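Beta-N-acetylhexosaminidase (Streptomyces plicatus, PDB 1JAK) hydrolyses terminal N-acetylhexosamine residues from beta-linked glycans as a family 20 glycoside hydrolase, probably by substrate-assisted catalysis. Local coordinates at residues Lys377-Thr388 and Leu432-Arg441; Lys16-Leu24 and Gly142-Ile151. All blocks are in the same frame, centred on the assembly; numbering follows the deposited sequence.

Contact 1 of 2, residues Lys377-Thr388 and Leu432-Arg441; sequences KAEVAEAARNGT and LPGAPADAVR
Leu432 meets the helix of 377-388 with both of its methyl branches. Its CG stands anti to the backbone N (chi1 -167°), which carries the fork across to the helix. Leu432 CD1 lies 3.9 Å from Lys377 CB, and CD2 touches Val380 CG1 at 3.6 Å, where the two side chains cross at about a right angle. Lys377 offers its aliphatic stem, extended beyond CG, and Lys377 CD is 4.2 Å from Pro433 CD. Its NZ is hydrogen-bonded to Asp370 O.

One turn on from Lys377, Ala381 CB packs against the type II beta turn 432-435, 4.2 Å from Ala435 CB. Next, Ala384 CB is 3.6 Å from Ala439 CB and 3.9 Å from Pro436 CD. These small side chains let the loop run close to the helix.

Arg385 packs at the exposed margin, with Arg385 CG 3.8 Å from Pro436 CG. NE and NH2 grip Glu382 side-on, one carboxylate oxygen each, within the same helix, which fixes the guanidinium group. Both oxygens lie near the guanidinium plane, but the nitrogens come from above the carboxylate plane. NH1 also lies near Gly434 O, but at a poor angle for bonding. A Schellman motif at Gly387 ends the helix.

The arrangement belongs to the (beta/alpha)8 barrel of the catalytic domain. The helix between the sixth and seventh barrel strands packs on the chain entering the eighth, 440-447.

Contact 2 of 2, residues Lys16-Leu24 and Gly142-Ile151; sequences KAPVRPTPL and GPWLVAGGTI
Leu24 and Ile151 lie alongside each other and run in opposite directions, with their CD1 atoms 3.6 Å apart. The Leu24 side chain leaves with CG opposite the backbone N (chi1 -173°), which directs CD1 at Ile151 and CD2 at the glycine backbone. Leu24 CD2 sits 3.8 Å from Gly149 CA and close to Gly148 O. Leu24 O is buried against Ile151 CD1 and has no polar partner in the model.

Ala147 points its methyl at the 16-24 backbone. Ala147 CB is 3.4 Å from Thr22 O. It also packs on Leu24 CB.

Farther along, Pro21 and Leu145 cross at a slant. Their CB atoms are 3.7 Å apart. Leu145 lies over one face of the Pro21 ring, with Leu145 CD1 3.7 Å from Pro21 CD. The Arg20 chain bends at chi2 and chi3 and folds back, so that Pro21 CD lies over one face of its guanidinium group, offset toward the rim. Arg20 NH2 comes within 4.0 Å of Leu145 CD1.

Two waters link the backbones. One donates to both Pro18 O and Pro143 O. The other donates to Thr22 O and accepts from Ala147 N.

Leu24 and Val146 both touch Leu129 of helix 116-129, and Ile151 touches Thr125 of that helix. Strand 145-153 pairs antiparallel with strands 33-36, 41-42 and 100-105 of the mixed sheet, and the irregular N-terminal segment 16-24 runs along it.

Overall arrangement
The two contacts share no elements. Their centres are 43 Å apart, and their nearest atoms about 21 Å. Contact 1 joins a helix to the loop before a strand within the catalytic barrel; the side chain of Val380 is about 12 Å from the bound inhibitor. Contact 2 lays an irregular N-terminal segment along a strand of the mixed sheet in the other domain. Both are partly buried, with apolar centres and more exposed margins. Alanines, a leucine, a proline and a lysine stem make the close packing in contact 1, with a salt bridge inside its helix at the margin. Contact 2 sets longer leucine and isoleucine side chains against Ala147 and a proline, and adds backbone water bridges.

Contact 1 of 2, residues Lys377-Thr388 and Leu432-Arg441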
loop_
_atom_site.group_PDB
_atom_site.type_symbol
_atom_site.label_atom_id
_atom_site.label_comp_id
_atom_site.label_asym_id
_atom_site.label_seq_id
_atom_site.Cartn_x
_atom_site.Cartn_y
_atom_site.Cartn_z
ATOM N N LYS A 377 -3.043 -24.531 1.383
ATOM C CA LYS A 377 -2.922 -23.916 0.066
ATOM C C LYS A 377 -4.127 -24.324 -0.774
ATOM O O LYS A 377 -4.693 -23.514 -1.504
ATOM C CB LYS A 377 -1.642 -24.371 -0.635
ATOM C CG LYS A 377 -0.358 -23.962 0.064
ATOM C CD LYS A 377 0.858 -24.344 -0.766
ATOM C CE LYS A 377 2.152 -23.964 -0.068
ATOM N NZ LYS A 377 3.352 -24.319 -0.879
ATOM N N ALA A 378 -4.512 -25.591 -0.656
ATOM C CA ALA A 378 -5.642 -26.127 -1.409
ATOM C C ALA A 378 -6.950 -25.424 -1.073
ATOM O O ALA A 378 -7.756 -25.131 -1.958
ATOM C CB ALA A 378 -5.774 -27.622 -1.144
ATOM N N GLU A 379 -7.168 -25.164 0.209
ATOM C CA GLU A 379 -8.389 -24.500 0.639
ATOM C C GLU A 379 -8.518 -23.129 -0.021
ATOM O O GLU A 379 -9.609 -22.719 -0.416
ATOM C CB GLU A 379 -8.386 -24.350 2.157
ATOM C CG GLU A 379 -9.710 -23.925 2.739
ATOM C CD GLU A 379 -9.708 -24.005 4.248
ATOM O OE1 GLU A 379 -9.008 -23.192 4.882
ATOM O OE2 GLU A 379 -10.398 -24.892 4.797
ATOM N N VAL A 380 -7.398 -22.426 -0.139
ATOM C CA VAL A 380 -7.404 -21.104 -0.754
ATOM C C VAL A 380 -7.577 -21.209 -2.268
ATOM O O VAL A 380 -8.326 -20.435 -2.866
ATOM C CB VAL A 380 -6.107 -20.338 -0.423
ATOM C CG1 VAL A 380 -6.123 -18.964 -1.082
ATOM C CG2 VAL A 380 -5.975 -20.194 1.092
ATOM N N ALA A 381 -6.894 -22.172 -2.884
ATOM C CA ALA A 381 -7.004 -22.370 -4.328
ATOM C C ALA A 381 -8.440 -22.742 -4.682
ATOM O O ALA A 381 -8.951 -22.358 -5.740
ATOM C CB ALA A 381 -6.049 -23.474 -4.789
ATOM N N GLU A 382 -9.092 -23.487 -3.793
ATOM C CA GLU A 382 -10.470 -23.904 -4.024
ATOM C C GLU A 382 -11.391 -22.689 -3.975
ATOM O O GLU A 382 -12.319 -22.571 -4.777
ATOM C CB GLU A 382 -10.903 -24.931 -2.977
ATOM C CG GLU A 382 -12.058 -25.808 -3.445
ATOM C CD GLU A 382 -11.689 -26.612 -4.675
ATOM O OE1 GLU A 382 -10.762 -27.444 -4.578
ATOM O OE2 GLU A 382 -12.312 -26.407 -5.741
ATOM N N ALA A 383 -11.135 -21.783 -3.036
ATOM C CA ALA A 383 -11.944 -20.576 -2.925
ATOM C C ALA A 383 -11.790 -19.785 -4.220
ATOM O O ALA A 383 -12.755 -19.211 -4.723
ATOM C CB ALA A 383 -11.488 -19.733 -1.734
ATOM N N ALA A 384 -10.574 -19.760 -4.757
ATOM C CA ALA A 384 -10.307 -19.048 -6.003
ATOM C C ALA A 384 -11.133 -19.674 -7.125
ATOM O O ALA A 384 -11.727 -18.967 -7.943
ATOM C CB ALA A 384 -8.819 -19.111 -6.343
ATOM N N ARG A 385 -11.171 -21.001 -7.163
ATOM C CA ARG A 385 -11.950 -21.688 -8.187
ATOM C C ARG A 385 -13.429 -21.348 -8.040
ATOM O O ARG A 385 -14.160 -21.292 -9.030
ATOM C CB ARG A 385 -11.764 -23.209 -8.091
ATOM C CG ARG A 385 -10.560 -23.746 -8.853
ATOM C CD ARG A 385 -10.546 -25.276 -8.859
ATOM N NE ARG A 385 -10.163 -25.834 -7.566
ATOM C CZ ARG A 385 -8.907 -25.923 -7.132
ATOM N NH1 ARG A 385 -7.909 -25.492 -7.891
ATOM N NH2 ARG A 385 -8.650 -26.439 -5.937
ATOM N N ASN A 386 -13.867 -21.114 -6.806
ATOM C CA ASN A 386 -15.265 -20.790 -6.545
ATOM C C ASN A 386 -15.631 -19.327 -6.785
ATOM O O ASN A 386 -16.756 -18.912 -6.500
ATOM C CB ASN A 386 -15.651 -21.188 -5.118
ATOM C CG ASN A 386 -15.705 -22.697 -4.926
ATOM O OD1 ASN A 386 -15.995 -23.439 -5.864
ATOM N ND2 ASN A 386 -15.445 -23.152 -3.706
ATOM N N GLY A 387 -14.682 -18.549 -7.295
ATOM C CA GLY A 387 -14.958 -17.151 -7.584
ATOM C C GLY A 387 -14.421 -16.128 -6.600
ATOM O O GLY A 387 -14.594 -14.924 -6.805
ATOM N N THR A 388 -13.783 -16.586 -5.529
ATOM C CA THR A 388 -13.230 -15.659 -4.546
ATOM C C THR A 388 -11.957 -15.035 -5.105
ATOM O O THR A 388 -11.085 -15.740 -5.609
ATOM C CB THR A 388 -12.893 -16.378 -3.219
ATOM O OG1 THR A 388 -14.084 -16.963 -2.680
ATOM C CG2 THR A 388 -12.320 -15.390 -2.204
ATOM N N LEU A 432 0.400 -19.750 -6.275
ATOM C CA LEU A 432 -0.345 -20.726 -5.483
ATOM C C LEU A 432 -0.741 -21.924 -6.341
ATOM O O LEU A 432 -1.521 -21.794 -7.284
ATOM C CB LEU A 432 -1.595 -20.073 -4.886
ATOM C CG LEU A 432 -2.328 -20.854 -3.794
ATOM C CD1 LEU A 432 -1.425 -20.988 -2.570
ATOM C CD2 LEU A 432 -3.616 -20.135 -3.423
ATOM N N PRO A 433 -0.208 -23.112 -6.017
ATOM C CA PRO A 433 -0.509 -24.334 -6.769
ATOM C C PRO A 433 -1.999 -24.574 -6.979
ATOM O O PRO A 433 -2.783 -24.536 -6.032
ATOM C CB PRO A 433 0.130 -25.429 -5.916
ATOM C CG PRO A 433 1.289 -24.732 -5.290
ATOM C CD PRO A 433 0.684 -23.407 -4.881
ATOM N N GLY A 434 -2.380 -24.811 -8.230
ATOM C CA GLY A 434 -3.770 -25.083 -8.550
ATOM C C GLY A 434 -4.717 -23.900 -8.606
ATOM O O GLY A 434 -5.882 -24.061 -8.962
ATOM N N ALA A 435 -4.236 -22.709 -8.261
ATOM C CA ALA A 435 -5.092 -21.532 -8.288
ATOM C C ALA A 435 -5.172 -20.938 -9.692
ATOM O O ALA A 435 -4.148 -20.711 -10.339
ATOM C CB ALA A 435 -4.568 -20.481 -7.302
ATOM N N PRO A 436 -6.397 -20.692 -10.186
ATOM C CA PRO A 436 -6.598 -20.117 -11.521
ATOM C C PRO A 436 -5.974 -18.724 -11.562
ATOM O O PRO A 436 -6.254 -17.895 -10.698
ATOM C CB PRO A 436 -8.118 -20.060 -11.650
ATOM C CG PRO A 436 -8.586 -21.160 -10.750
ATOM C CD PRO A 436 -7.689 -20.997 -9.553
ATOM N N ALA A 437 -5.139 -18.470 -12.562
ATOM C CA ALA A 437 -4.472 -17.177 -12.688
ATOM C C ALA A 437 -5.454 -16.010 -12.712
ATOM O O ALA A 437 -5.163 -14.932 -12.192
ATOM C CB ALA A 437 -3.611 -17.156 -13.945
ATOM N N ASP A 438 -6.618 -16.230 -13.313
ATOM C CA ASP A 438 -7.638 -15.194 -13.415
ATOM C C ASP A 438 -8.271 -14.813 -12.078
ATOM O O ASP A 438 -8.991 -13.819 -11.992
ATOM C CB ASP A 438 -8.729 -15.639 -14.392
ATOM C CG ASP A 438 -9.201 -17.054 -14.128
ATOM O OD1 ASP A 438 -8.398 -17.995 -14.322
ATOM O OD2 ASP A 438 -10.370 -17.227 -13.722
ATOM N N ALA A 439 -8.002 -15.596 -11.038
ATOM C CA ALA A 439 -8.557 -15.315 -9.717
ATOM C C ALA A 439 -7.645 -14.390 -8.914
ATOM O O ALA A 439 -8.059 -13.831 -7.900
ATOM C CB ALA A 439 -8.779 -16.613 -8.950
ATOM N N VAL A 440 -6.405 -14.240 -9.369
ATOM C CA VAL A 440 -5.446 -13.378 -8.686
ATOM C C VAL A 440 -5.757 -11.917 -9.000
ATOM O O VAL A 440 -5.624 -11.476 -10.144
ATOM C CB VAL A 440 -4.000 -13.696 -9.119
ATOM C CG1 VAL A 440 -3.022 -12.781 -8.396
ATOM C CG2 VAL A 440 -3.680 -15.152 -8.815
ATOM N N ARG A 441 -6.180 -11.177 -7.979
ATOM C CA ARG A 441 -6.527 -9.767 -8.140
ATOM C C ARG A 441 -5.296 -8.877 -8.068
ATOM O O ARG A 441 -5.270 -7.784 -8.633
ATOM C CB ARG A 441 -7.514 -9.335 -7.051
ATOM C CG ARG A 441 -8.822 -10.107 -7.033
ATOM C CD ARG A 441 -9.564 -9.997 -8.355
ATOM N NE ARG A 441 -10.876 -10.633 -8.282
ATOM C CZ ARG A 441 -11.910 -10.140 -7.605
ATOM N NH1 ARG A 441 -11.790 -8.996 -6.943
ATOM N NH2 ARG A 441 -13.062 -10.797 -7.580
#

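Contact 2 of 2, residues Lys16-Leu24 and Gly142-Ile151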
loop_
_atom_site.group_PDB
_atom_site.type_symbol
_atom_site.label_atom_id
_atom_site.label_comp_id
_atom_site.label_asym_id
_atom_site.label_seq_id
_atom_site.Cartn_x
_atom_site.Cartn_y
_atom_site.Cartn_z
ATOM N N LYS A 16 24.511 12.410 -7.623
ATOM C CA LYS A 16 23.392 13.299 -7.321
ATOM C C LYS A 16 22.872 14.089 -8.519
ATOM O O LYS A 16 21.670 14.336 -8.637
ATOM C CB LYS A 16 23.789 14.273 -6.206
ATOM C CG LYS A 16 24.200 13.612 -4.892
ATOM C CD LYS A 16 25.526 12.870 -5.010
ATOM C CE LYS A 16 25.938 12.258 -3.678
ATOM N NZ LYS A 16 27.225 11.508 -3.771
ATOM N N ALA A 17 23.777 14.491 -9.403
ATOM C CA ALA A 17 23.396 15.256 -10.584
ATOM C C ALA A 17 24.196 14.768 -11.785
ATOM O O ALA A 17 25.157 15.414 -12.208
ATOM C CB ALA A 17 23.647 16.741 -10.348
ATOM N N PRO A 18 23.804 13.615 -12.349
ATOM C CA PRO A 18 24.462 13.003 -13.507
ATOM C C PRO A 18 24.640 13.950 -14.689
ATOM O O PRO A 18 23.820 14.841 -14.918
ATOM C CB PRO A 18 23.541 11.837 -13.849
ATOM C CG PRO A 18 22.976 11.456 -12.520
ATOM C CD PRO A 18 22.659 12.795 -11.911
ATOM N N VAL A 19 25.718 13.744 -15.438
ATOM C CA VAL A 19 26.006 14.558 -16.612
ATOM C C VAL A 19 24.941 14.303 -17.673
ATOM O O VAL A 19 24.461 15.231 -18.325
ATOM C CB VAL A 19 27.390 14.207 -17.206
ATOM C CG1 VAL A 19 27.618 14.981 -18.498
ATOM C CG2 VAL A 19 28.483 14.523 -16.196
ATOM N N ARG A 20 24.576 13.035 -17.834
ATOM C CA ARG A 20 23.572 12.640 -18.815
ATOM C C ARG A 20 22.318 12.110 -18.118
ATOM O O ARG A 20 22.366 11.708 -16.956
ATOM C CB ARG A 20 24.156 11.569 -19.740
ATOM C CG ARG A 20 25.405 12.032 -20.477
ATOM C CD ARG A 20 25.166 12.195 -21.975
ATOM N NE ARG A 20 23.931 12.908 -22.298
ATOM C CZ ARG A 20 23.624 14.133 -21.874
ATOM N NH1 ARG A 20 24.459 14.805 -21.096
ATOM N NH2 ARG A 20 22.476 14.689 -22.239
ATOM N N PRO A 21 21.177 12.107 -18.821
ATOM C CA PRO A 21 19.936 11.616 -18.216
ATOM C C PRO A 21 19.945 10.109 -17.983
ATOM O O PRO A 21 20.579 9.359 -18.728
ATOM C CB PRO A 21 18.874 12.034 -19.228
ATOM C CG PRO A 21 19.601 11.928 -20.526
ATOM C CD PRO A 21 20.946 12.550 -20.207
ATOM N N THR A 22 19.245 9.671 -16.942
ATOM C CA THR A 22 19.172 8.248 -16.641
ATOM C C THR A 22 18.387 7.591 -17.774
ATOM O O THR A 22 17.504 8.213 -18.366
ATOM C CB THR A 22 18.446 7.987 -15.301
ATOM O OG1 THR A 22 17.089 8.443 -15.391
ATOM C CG2 THR A 22 19.146 8.723 -14.165
ATOM N N PRO A 23 18.704 6.326 -18.096
ATOM C CA PRO A 23 18.013 5.607 -19.170
ATOM C C PRO A 23 16.497 5.638 -19.014
ATOM O O PRO A 23 15.978 5.555 -17.903
ATOM C CB PRO A 23 18.586 4.196 -19.061
ATOM C CG PRO A 23 19.982 4.452 -18.576
ATOM C CD PRO A 23 19.757 5.486 -17.500
ATOM N N LEU A 24 15.796 5.749 -20.137
ATOM C CA LEU A 24 14.339 5.812 -20.139
ATOM C C LEU A 24 13.664 4.600 -19.498
ATOM O O LEU A 24 12.549 4.704 -18.993
ATOM C CB LEU A 24 13.832 5.982 -21.577
ATOM C CG LEU A 24 12.335 6.222 -21.792
ATOM C CD1 LEU A 24 11.928 7.543 -21.152
ATOM C CD2 LEU A 24 12.026 6.242 -23.288
ATOM N N GLY A 142 20.721 21.171 -11.182
ATOM C CA GLY A 142 20.189 20.239 -12.157
ATOM C C GLY A 142 21.384 19.499 -12.734
ATOM O O GLY A 142 22.308 19.185 -11.984
ATOM N N PRO A 143 21.423 19.226 -14.049
ATOM C CA PRO A 143 20.434 19.546 -15.087
ATOM C C PRO A 143 19.158 18.727 -14.917
ATOM O O PRO A 143 19.212 17.574 -14.489
ATOM C CB PRO A 143 21.155 19.178 -16.386
ATOM C CG PRO A 143 22.608 19.175 -16.016
ATOM C CD PRO A 143 22.600 18.577 -14.648
ATOM N N TRP A 144 18.020 19.316 -15.269
ATOM C CA TRP A 144 16.736 18.631 -15.152
ATOM C C TRP A 144 16.410 17.928 -16.462
ATOM O O TRP A 144 15.487 18.307 -17.182
ATOM C CB TRP A 144 15.650 19.643 -14.780
ATOM C CG TRP A 144 16.021 20.416 -13.552
ATOM C CD1 TRP A 144 16.265 21.760 -13.466
ATOM C CD2 TRP A 144 16.261 19.880 -12.247
ATOM N NE1 TRP A 144 16.647 22.089 -12.185
ATOM C CE2 TRP A 144 16.652 20.954 -11.417
ATOM C CE3 TRP A 144 16.185 18.591 -11.697
ATOM C CZ2 TRP A 144 16.966 20.781 -10.066
ATOM C CZ3 TRP A 144 16.499 18.419 -10.353
ATOM C CH2 TRP A 144 16.884 19.510 -9.552
ATOM N N LEU A 145 17.183 16.885 -16.751
ATOM C CA LEU A 145 17.043 16.115 -17.977
ATOM C C LEU A 145 16.079 14.937 -17.884
ATOM O O LEU A 145 15.992 14.266 -16.855
ATOM C CB LEU A 145 18.416 15.593 -18.405
ATOM C CG LEU A 145 19.475 16.650 -18.717
ATOM C CD1 LEU A 145 20.847 15.996 -18.823
ATOM C CD2 LEU A 145 19.107 17.359 -20.007
ATOM N N VAL A 146 15.364 14.701 -18.978
ATOM C CA VAL A 146 14.417 13.598 -19.083
ATOM C C VAL A 146 14.721 12.875 -20.392
ATOM O O VAL A 146 14.513 13.424 -21.474
ATOM C CB VAL A 146 12.960 14.100 -19.121
ATOM C CG1 VAL A 146 12.003 12.912 -19.197
ATOM C CG2 VAL A 146 12.669 14.945 -17.889
ATOM N N ALA A 147 15.221 11.648 -20.285
ATOM C CA ALA A 147 15.568 10.850 -21.458
ATOM C C ALA A 147 14.516 10.946 -22.562
ATOM O O ALA A 147 13.314 10.967 -22.294
ATOM C CB ALA A 147 15.770 9.394 -21.053
ATOM N N GLY A 148 14.979 11.002 -23.807
ATOM C CA GLY A 148 14.066 11.100 -24.928
ATOM C C GLY A 148 13.464 9.768 -25.337
ATOM O O GLY A 148 14.092 8.719 -25.191
ATOM N N GLY A 149 12.238 9.809 -25.846
ATOM C CA GLY A 149 11.589 8.587 -26.276
ATOM C C GLY A 149 10.135 8.498 -25.860
ATOM O O GLY A 149 9.523 9.491 -25.462
ATOM N N THR A 150 9.583 7.295 -25.944
ATOM C CA THR A 150 8.193 7.078 -25.585
ATOM C C THR A 150 8.009 5.880 -24.665
ATOM O O THR A 150 8.620 4.832 -24.863
ATOM C CB THR A 150 7.330 6.851 -26.839
ATOM O OG1 THR A 150 7.311 8.045 -27.632
ATOM C CG2 THR A 150 5.905 6.479 -26.448
ATOM N N ILE A 151 7.164 6.060 -23.657
ATOM C CA ILE A 151 6.838 5.001 -22.713
ATOM C C ILE A 151 5.323 4.823 -22.773
ATOM O O ILE A 151 4.578 5.797 -22.696
ATOM C CB ILE A 151 7.215 5.370 -21.245
ATOM C CG1 ILE A 151 8.735 5.383 -21.070
ATOM C CG2 ILE A 151 6.577 4.371 -20.278
ATOM C CD1 ILE A 151 9.187 5.740 -19.658
HETATM O O HOH W 1 21.209 15.607 -13.998
HETATM O O HOH W 2 15.825 10.377 -17.853
#